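Beta-1,3-1,4-glucanase (Caldicellulosiruptor sp. F32, PDB 5H4R) probably hydrolyses mixed-linkage beta-1,3-1,4-glucans such as lichenan, as a glycoside hydrolase of family 5. Local coordinates at residues A245-P257 with F307-I320. The protein carries 1 engineered substitution. Residues are numbered along the deposited sequence; the frame is centred on the assembly and turned at random.
Sequences APEYVLIDEFKIP and FMDKLYDKFVSKGI
The short helix 247-250 and the turn after it run beside the last turns of helix 298-316, with the CA atoms of P246 and F307 6.5 Å apart and those of L250 and K314 7.1 Å apart. K314 reaches across with CG anti to the backbone N (chi1 -175°) and the rest of its chain extended. Its NZ meets the carbonyl end of the short helix. K314 NZ donates to V249 O at 2.9 Å, tilted 20° from the carbonyl plane, and weakly to L250 O. Two waters accept from NZ; one donates to D252 OD1, the other to F254 O. With K314 cut back to an alanine, V249 O would probably lose this donor and the turn 251-254 its water-mediated tie. Segment 245-257 follows strand 237-240 and segment 307-320 follows strand 267-272; they pack together in the layer outside the TIM barrel. L250 crosses K310 at about a right angle, CD1 tight against K310 CB at 3.5 Å. The F315 ring turns an edge to V249 O, with CZ 3.4 Å from that oxygen, while K314 CG covers one ring face. L311 CD2 touches both V249 CG2 and L250 CD2. P246 CG lies 3.6 Å from F307 CD1. At the far end I256 and I320 meet tip to tip through their CD1 atoms.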
ATOM      1  N   ALA A 245      -6.841   7.068   3.400  1.00  7.33           N
ATOM      2  CA  ALA A 245      -8.235   6.672   3.472  1.00  9.16           C
ATOM      3  C   ALA A 245      -8.951   6.975   2.159  1.00 11.32           C
ATOM      4  O   ALA A 245      -8.687   8.002   1.529  1.00 10.81           O
ATOM      5  CB  ALA A 245      -8.940   7.400   4.602  1.00 13.12           C
ATOM      6  N   PRO A 246      -9.886   6.119   1.743  1.00  8.31           N
ATOM      7  CA  PRO A 246     -10.736   6.485   0.592  1.00  8.00           C
ATOM      8  C   PRO A 246     -11.418   7.832   0.782  1.00 11.21           C
ATOM      9  O   PRO A 246     -11.512   8.639  -0.163  1.00 11.07           O
ATOM     10  CB  PRO A 246     -11.753   5.342   0.517  1.00 14.74           C
ATOM     11  CG  PRO A 246     -11.199   4.247   1.372  1.00 20.43           C
ATOM     12  CD  PRO A 246     -10.286   4.856   2.371  1.00 13.05           C
ATOM     13  N   GLU A 247     -11.884   8.108   2.009  1.00 10.97           N
ATOM     14  CA  GLU A 247     -12.648   9.315   2.262  1.00 11.27           C
ATOM     15  C   GLU A 247     -11.864  10.564   1.897  1.00  9.41           C
ATOM     16  O   GLU A 247     -12.464  11.565   1.486  1.00 10.92           O
ATOM     17  CB  GLU A 247     -13.063   9.387   3.731  1.00 11.12           C
ATOM     18  CG  GLU A 247     -14.183   8.431   4.086  1.00 11.33           C
ATOM     19  CD  GLU A 247     -13.741   6.988   4.259  1.00 15.00           C
ATOM     20  OE1 GLU A 247     -12.534   6.685   4.283  1.00 13.80           O
ATOM     21  OE2 GLU A 247     -14.637   6.137   4.383  1.00 16.05           O
ATOM     22  N   TYR A 248     -10.542  10.541   2.041  1.00  9.67           N
ATOM     23  CA  TYR A 248      -9.774  11.773   1.945  1.00  9.65           C
ATOM     24  C   TYR A 248      -9.096  11.913   0.589  1.00  9.28           C
ATOM     25  O   TYR A 248      -8.383  12.891   0.359  1.00 10.59           O
ATOM     26  CB  TYR A 248      -8.800  11.881   3.134  1.00  8.37           C
ATOM     27  CG  TYR A 248      -9.597  11.834   4.417  1.00  9.39           C
ATOM     28  CD1 TYR A 248     -10.781  12.567   4.543  1.00 13.28           C
ATOM     29  CD2 TYR A 248      -9.207  11.025   5.480  1.00  7.19           C
ATOM     30  CE1 TYR A 248     -11.559  12.483   5.707  1.00 13.22           C
ATOM     31  CE2 TYR A 248      -9.981  10.942   6.640  1.00 11.75           C
ATOM     32  CZ  TYR A 248     -11.149  11.663   6.733  1.00 13.37           C
ATOM     33  OH  TYR A 248     -11.918  11.568   7.874  1.00 14.03           O
ATOM     34  N   VAL A 249      -9.377  11.000  -0.347  1.00  9.49           N
ATOM     35  CA  VAL A 249      -9.258  11.329  -1.760  1.00 10.02           C
ATOM     36  C   VAL A 249     -10.609  11.637  -2.369  1.00 12.19           C
ATOM     37  O   VAL A 249     -10.658  12.198  -3.478  1.00 11.75           O
ATOM     38  CB  VAL A 249      -8.556  10.220  -2.575  1.00  8.14           C
ATOM     39  CG1 VAL A 249      -7.072  10.151  -2.189  1.00 11.07           C
ATOM     40  CG2 VAL A 249      -9.245   8.887  -2.398  1.00 10.10           C
ATOM     41  N   LEU A 250     -11.710  11.324  -1.669  1.00  9.88           N
ATOM     42  CA  LEU A 250     -13.044  11.604  -2.170  1.00 10.88           C
ATOM     43  C   LEU A 250     -13.479  13.034  -1.875  1.00 10.22           C
ATOM     44  O   LEU A 250     -14.318  13.573  -2.611  1.00 14.36           O
ATOM     45  CB  LEU A 250     -14.039  10.593  -1.588  1.00 11.89           C
ATOM     46  CG  LEU A 250     -13.853   9.162  -2.113  1.00 13.36           C
ATOM     47  CD1 LEU A 250     -14.701   8.179  -1.280  1.00 13.96           C
ATOM     48  CD2 LEU A 250     -14.187   9.042  -3.592  1.00 13.76           C
ATOM     49  N   ILE A 251     -12.924  13.656  -0.827  1.00 10.88           N
ATOM     50  CA  ILE A 251     -13.232  15.050  -0.543  1.00 10.51           C
ATOM     51  C   ILE A 251     -12.815  15.936  -1.712  1.00 13.34           C
ATOM     52  O   ILE A 251     -11.834  15.658  -2.425  1.00 13.17           O
ATOM     53  CB  ILE A 251     -12.558  15.534   0.756  1.00 11.02           C
ATOM     54  CG1 ILE A 251     -11.053  15.314   0.706  1.00 12.98           C
ATOM     55  CG2 ILE A 251     -13.203  14.855   1.988  1.00 14.68           C
ATOM     56  CD1 ILE A 251     -10.287  15.897   1.924  1.00 15.12           C
ATOM     57  N   ASP A 252     -13.548  17.044  -1.876  1.00 14.47           N
ATOM     58  CA  ASP A 252     -13.262  17.998  -2.949  1.00 16.31           C
ATOM     59  C   ASP A 252     -11.872  18.599  -2.802  1.00 17.54           C
ATOM     60  O   ASP A 252     -11.250  18.995  -3.795  1.00 16.71           O
ATOM     61  CB  ASP A 252     -14.301  19.121  -2.950  1.00 18.25           C
ATOM     62  CG  ASP A 252     -15.680  18.648  -3.332  1.00 29.50           C
ATOM     63  OD1 ASP A 252     -15.814  17.543  -3.909  1.00 23.09           O
ATOM     64  OD2 ASP A 252     -16.631  19.414  -3.076  1.00 31.15           O
ATOM     65  N   GLU A 253     -11.372  18.686  -1.569  1.00 14.27           N
ATOM     66  CA  GLU A 253     -10.115  19.361  -1.310  1.00 15.82           C
ATOM     67  C   GLU A 253      -8.895  18.559  -1.754  1.00 13.17           C
ATOM     68  O   GLU A 253      -7.808  19.139  -1.821  1.00 15.89           O
ATOM     69  CB  GLU A 253      -9.998  19.688   0.182  1.00 16.13           C
ATOM     70  CG  GLU A 253     -10.931  20.810   0.626  1.00 18.10           C
ATOM     71  CD  GLU A 253     -12.311  20.330   1.048  1.00 29.38           C
ATOM     72  OE1 GLU A 253     -12.650  19.146   0.843  1.00 18.57           O
ATOM     73  OE2 GLU A 253     -13.070  21.164   1.581  1.00 27.16           O
ATOM     74  N   PHE A 254      -9.045  17.270  -2.047  1.00 11.95           N
ATOM     75  CA  PHE A 254      -7.927  16.477  -2.532  1.00 15.23           C
ATOM     76  C   PHE A 254      -7.607  16.889  -3.963  1.00 10.89           C
ATOM     77  O   PHE A 254      -8.510  17.087  -4.782  1.00 13.76           O
ATOM     78  CB  PHE A 254      -8.250  14.984  -2.474  1.00 12.98           C
ATOM     79  CG  PHE A 254      -7.183  14.131  -3.082  1.00  9.93           C
ATOM     80  CD1 PHE A 254      -6.017  13.887  -2.396  1.00 10.38           C
ATOM     81  CD2 PHE A 254      -7.335  13.598  -4.350  1.00 11.21           C
ATOM     82  CE1 PHE A 254      -5.007  13.108  -2.956  1.00 12.27           C
ATOM     83  CE2 PHE A 254      -6.316  12.849  -4.919  1.00 14.17           C
ATOM     84  CZ  PHE A 254      -5.163  12.611  -4.234  1.00 13.03           C
ATOM     85  N   LYS A 255      -6.313  17.036  -4.268  1.00 11.47           N
ATOM     86  CA  LYS A 255      -5.886  17.445  -5.602  1.00 10.93           C
ATOM     87  C   LYS A 255      -4.944  16.414  -6.189  1.00 14.04           C
ATOM     88  O   LYS A 255      -3.922  16.071  -5.573  1.00 16.64           O
ATOM     89  CB  LYS A 255      -5.196  18.808  -5.566  1.00 14.71           C
ATOM     90  CG  LYS A 255      -6.067  19.946  -5.117  1.00 20.07           C
ATOM     91  CD  LYS A 255      -5.256  21.232  -5.079  1.00 40.84           C
ATOM     92  CE  LYS A 255      -6.109  22.410  -4.649  1.00 48.48           C
ATOM     93  NZ  LYS A 255      -5.283  23.631  -4.439  1.00 52.75           N
ATOM     94  N   ILE A 256      -5.273  15.920  -7.376  1.00 13.88           N
ATOM     95  CA  ILE A 256      -4.293  15.113  -8.112  1.00 13.15           C
ATOM     96  C   ILE A 256      -3.168  16.032  -8.569  1.00 11.95           C
ATOM     97  O   ILE A 256      -3.452  17.081  -9.181  1.00 13.00           O
ATOM     98  CB  ILE A 256      -4.942  14.424  -9.306  1.00 11.91           C
ATOM     99  CG1 ILE A 256      -6.058  13.477  -8.873  1.00 15.67           C
ATOM    100  CG2 ILE A 256      -3.869  13.635 -10.106  1.00 14.25           C
ATOM    101  CD1 ILE A 256      -6.859  12.931 -10.036  1.00 16.17           C
ATOM    102  N   PRO A 257      -1.902  15.708  -8.295  1.00 11.29           N
ATOM    103  CA  PRO A 257      -0.807  16.583  -8.725  1.00 13.14           C
ATOM    104  C   PRO A 257      -0.785  16.782 -10.228  1.00 14.93           C
ATOM    105  O   PRO A 257      -1.093  15.872 -10.999  1.00 16.70           O
ATOM    106  CB  PRO A 257       0.461  15.838  -8.277  1.00 11.94           C
ATOM    107  CG  PRO A 257       0.032  14.835  -7.341  1.00 16.34           C
ATOM    108  CD  PRO A 257      -1.423  14.539  -7.546  1.00 12.06           C
ATOM    109  N   PHE A 307     -17.172   2.162  -0.207  1.00 10.81           N
ATOM    110  CA  PHE A 307     -16.019   2.969  -0.581  1.00 11.39           C
ATOM    111  C   PHE A 307     -15.590   2.662  -2.014  1.00  8.12           C
ATOM    112  O   PHE A 307     -15.134   3.557  -2.729  1.00  8.95           O
ATOM    113  CB  PHE A 307     -14.867   2.791   0.441  1.00 11.08           C
ATOM    114  CG  PHE A 307     -13.948   1.632   0.161  1.00  9.20           C
ATOM    115  CD1 PHE A 307     -12.816   1.776  -0.650  1.00  7.38           C
ATOM    116  CD2 PHE A 307     -14.171   0.412   0.749  1.00  9.66           C
ATOM    117  CE1 PHE A 307     -11.988   0.715  -0.892  1.00  7.38           C
ATOM    118  CE2 PHE A 307     -13.335  -0.661   0.503  1.00 11.17           C
ATOM    119  CZ  PHE A 307     -12.227  -0.500  -0.311  1.00  8.83           C
ATOM    120  N   MET A 308     -15.766   1.424  -2.467  1.00  8.87           N
ATOM    121  CA  MET A 308     -15.380   1.093  -3.831  1.00  7.96           C
ATOM    122  C   MET A 308     -16.301   1.774  -4.830  1.00 10.19           C
ATOM    123  O   MET A 308     -15.845   2.268  -5.875  1.00  9.36           O
ATOM    124  CB  MET A 308     -15.380  -0.419  -4.008  1.00  9.80           C
ATOM    125  CG  MET A 308     -14.320  -1.123  -3.195  1.00 10.75           C
ATOM    126  SD  MET A 308     -14.221  -2.827  -3.705  1.00 10.33           S
ATOM    127  CE  MET A 308     -12.921  -3.409  -2.642  1.00 10.32           C
ATOM    128  N   ASP A 309     -17.598   1.839  -4.516  1.00  8.37           N
ATOM    129  CA  ASP A 309     -18.525   2.578  -5.363  1.00  8.53           C
ATOM    130  C   ASP A 309     -18.125   4.043  -5.489  1.00  9.56           C
ATOM    131  O   ASP A 309     -18.184   4.622  -6.580  1.00  9.05           O
ATOM    132  CB  ASP A 309     -19.943   2.503  -4.806  1.00 10.84           C
ATOM    133  CG  ASP A 309     -20.629   1.180  -5.092  1.00 12.61           C
ATOM    134  OD1 ASP A 309     -20.216   0.454  -6.034  1.00 14.16           O
ATOM    135  OD2 ASP A 309     -21.612   0.884  -4.367  1.00 14.57           O
ATOM    136  N   LYS A 310     -17.730   4.675  -4.379  1.00  8.80           N
ATOM    137  CA  LYS A 310     -17.403   6.091  -4.446  1.00 10.80           C
ATOM    138  C   LYS A 310     -16.123   6.321  -5.244  1.00  8.34           C
ATOM    139  O   LYS A 310     -16.018   7.312  -5.986  1.00 10.03           O
ATOM    140  CB  LYS A 310     -17.267   6.679  -3.038  1.00 11.75           C
ATOM    141  CG  LYS A 310     -18.535   6.607  -2.182  1.00  9.02           C
ATOM    142  CD  LYS A 310     -19.645   7.440  -2.713  1.00 14.98           C
ATOM    143  CE  LYS A 310     -20.690   6.640  -3.505  1.00 28.77           C
ATOM    144  NZ  LYS A 310     -21.871   7.505  -3.899  1.00 23.02           N
ATOM    145  N   LEU A 311     -15.142   5.421  -5.096  1.00  8.63           N
ATOM    146  CA  LEU A 311     -13.899   5.508  -5.863  1.00  7.82           C
ATOM    147  C   LEU A 311     -14.141   5.255  -7.346  1.00  9.20           C
ATOM    148  O   LEU A 311     -13.529   5.912  -8.204  1.00 11.26           O
ATOM    149  CB  LEU A 311     -12.872   4.523  -5.313  1.00  8.99           C
ATOM    150  CG  LEU A 311     -12.287   4.830  -3.939  1.00  8.92           C
ATOM    151  CD1 LEU A 311     -11.380   3.710  -3.498  1.00 11.90           C
ATOM    152  CD2 LEU A 311     -11.526   6.155  -3.908  1.00 11.98           C
ATOM    153  N   TYR A 312     -15.012   4.300  -7.678  1.00  9.57           N
ATOM    154  CA  TYR A 312     -15.385   4.108  -9.073  1.00 11.50           C
ATOM    155  C   TYR A 312     -16.051   5.366  -9.637  1.00 10.83           C
ATOM    156  O   TYR A 312     -15.728   5.808 -10.748  1.00 12.25           O
ATOM    157  CB  TYR A 312     -16.297   2.889  -9.207  1.00 10.25           C
ATOM    158  CG  TYR A 312     -16.824   2.707 -10.595  1.00  9.49           C
ATOM    159  CD1 TYR A 312     -16.072   2.055 -11.555  1.00 10.30           C
ATOM    160  CD2 TYR A 312     -18.058   3.229 -10.966  1.00 11.15           C
ATOM    161  CE1 TYR A 312     -16.543   1.901 -12.843  1.00 11.82           C
ATOM    162  CE2 TYR A 312     -18.541   3.092 -12.259  1.00 17.66           C
ATOM    163  CZ  TYR A 312     -17.777   2.423 -13.197  1.00 14.67           C
ATOM    164  OH  TYR A 312     -18.274   2.273 -14.486  1.00 17.02           O
ATOM    165  N   ASP A 313     -16.945   5.998  -8.862  1.00  9.84           N
ATOM    166  CA  ASP A 313     -17.652   7.175  -9.350  1.00 10.16           C
ATOM    167  C   ASP A 313     -16.693   8.324  -9.623  1.00 12.31           C
ATOM    168  O   ASP A 313     -16.789   9.004 -10.655  1.00 13.09           O
ATOM    169  CB  ASP A 313     -18.708   7.638  -8.343  1.00 12.80           C
ATOM    170  CG  ASP A 313     -19.871   6.684  -8.202  1.00 21.43           C
ATOM    171  OD1 ASP A 313     -20.013   5.756  -9.023  1.00 16.09           O
ATOM    172  OD2 ASP A 313     -20.668   6.894  -7.253  1.00 17.31           O
ATOM    173  N   LYS A 314     -15.776   8.591  -8.688  1.00 11.48           N
ATOM    174  CA  LYS A 314     -14.951   9.790  -8.798  1.00 14.65           C
ATOM    175  C   LYS A 314     -13.785   9.594  -9.759  1.00 11.47           C
ATOM    176  O   LYS A 314     -13.410  10.531 -10.482  1.00 12.96           O
ATOM    177  CB  LYS A 314     -14.409  10.195  -7.423  1.00 10.54           C
ATOM    178  CG  LYS A 314     -13.655  11.509  -7.477  1.00 12.56           C
ATOM    179  CD  LYS A 314     -13.332  12.096  -6.092  1.00 12.79           C
ATOM    180  CE  LYS A 314     -12.610  13.417  -6.243  1.00 15.64           C
ATOM    181  NZ  LYS A 314     -12.270  14.049  -4.936  1.00 12.79           N
ATOM    182  N   PHE A 315     -13.198   8.396  -9.774  1.00 12.91           N
ATOM    183  CA  PHE A 315     -11.940   8.174 -10.481  1.00 10.03           C
ATOM    184  C   PHE A 315     -12.072   7.160 -11.611  1.00  9.67           C
ATOM    185  O   PHE A 315     -11.900   7.537 -12.766  1.00 10.29           O
ATOM    186  CB  PHE A 315     -10.860   7.737  -9.499  1.00 10.76           C
ATOM    187  CG  PHE A 315     -10.565   8.750  -8.428  1.00  9.10           C
ATOM    188  CD1 PHE A 315     -10.078   9.998  -8.756  1.00 12.66           C
ATOM    189  CD2 PHE A 315     -10.759   8.443  -7.097  1.00 11.54           C
ATOM    190  CE1 PHE A 315      -9.775  10.946  -7.766  1.00 12.05           C
ATOM    191  CE2 PHE A 315     -10.477   9.394  -6.117  1.00 10.27           C
ATOM    192  CZ  PHE A 315      -9.993  10.635  -6.463  1.00 12.63           C
ATOM    193  N   VAL A 316     -12.324   5.881 -11.321  1.00 11.32           N
ATOM    194  CA  VAL A 316     -12.197   4.860 -12.365  1.00 10.45           C
ATOM    195  C   VAL A 316     -13.124   5.165 -13.536  1.00 13.55           C
ATOM    196  O   VAL A 316     -12.740   5.033 -14.709  1.00 13.02           O
ATOM    197  CB  VAL A 316     -12.479   3.464 -11.799  1.00 10.58           C
ATOM    198  CG1 VAL A 316     -12.407   2.435 -12.911  1.00 15.61           C
ATOM    199  CG2 VAL A 316     -11.506   3.131 -10.674  1.00 10.34           C
ATOM    200  N   SER A 317     -14.381   5.512 -13.239  1.00 13.80           N
ATOM    201  CA  SER A 317     -15.362   5.765 -14.290  1.00 11.69           C
ATOM    202  C   SER A 317     -14.952   6.926 -15.179  1.00 11.84           C
ATOM    203  O   SER A 317     -15.439   7.038 -16.312  1.00 14.90           O
ATOM    204  CB  SER A 317     -16.742   6.049 -13.669  1.00 14.87           C
ATOM    205  OG  SER A 317     -16.763   7.319 -13.031  1.00 16.18           O
ATOM    206  N   LYS A 318     -14.076   7.797 -14.679  1.00 12.07           N
ATOM    207  CA  LYS A 318     -13.541   8.931 -15.413  1.00 12.35           C
ATOM    208  C   LYS A 318     -12.191   8.604 -16.040  1.00 12.41           C
ATOM    209  O   LYS A 318     -11.561   9.493 -16.635  1.00 18.07           O
ATOM    210  CB  LYS A 318     -13.408  10.146 -14.495  1.00 16.38           C
ATOM    211  CG  LYS A 318     -14.675  10.493 -13.721  1.00 28.89           C
ATOM    212  CD  LYS A 318     -15.879  10.592 -14.632  1.00 34.05           C
ATOM    213  CE  LYS A 318     -17.080  11.153 -13.894  1.00 47.49           C
ATOM    214  NZ  LYS A 318     -18.281  11.236 -14.778  1.00 61.67           N
ATOM    215  N   GLY A 319     -11.726   7.364 -15.900  1.00 13.92           N
ATOM    216  CA  GLY A 319     -10.501   6.917 -16.521  1.00 12.60           C
ATOM    217  C   GLY A 319      -9.283   7.005 -15.644  1.00 13.59           C
ATOM    218  O   GLY A 319      -8.174   6.671 -16.106  1.00 13.49           O
ATOM    219  N   ILE A 320      -9.445   7.419 -14.390  1.00 11.58           N
ATOM    220  CA  ILE A 320      -8.325   7.661 -13.499  1.00 11.76           C
ATOM    221  C   ILE A 320      -8.060   6.381 -12.714  1.00  9.82           C
ATOM    222  O   ILE A 320      -8.977   5.858 -12.065  1.00 11.47           O
ATOM    223  CB  ILE A 320      -8.619   8.840 -12.560  1.00 11.84           C
ATOM    224  CG1 ILE A 320      -8.867  10.087 -13.390  1.00 15.31           C
ATOM    225  CG2 ILE A 320      -7.482   9.019 -11.583  1.00 12.40           C
ATOM    226  CD1 ILE A 320      -9.481  11.209 -12.611  1.00 16.78           C
TER
HETATM  227  O   HOH W   1     -14.835  15.511  -5.211  1.00 22.40           O
HETATM  228  O   HOH W   2     -10.818  16.240  -5.807  1.00 13.78           O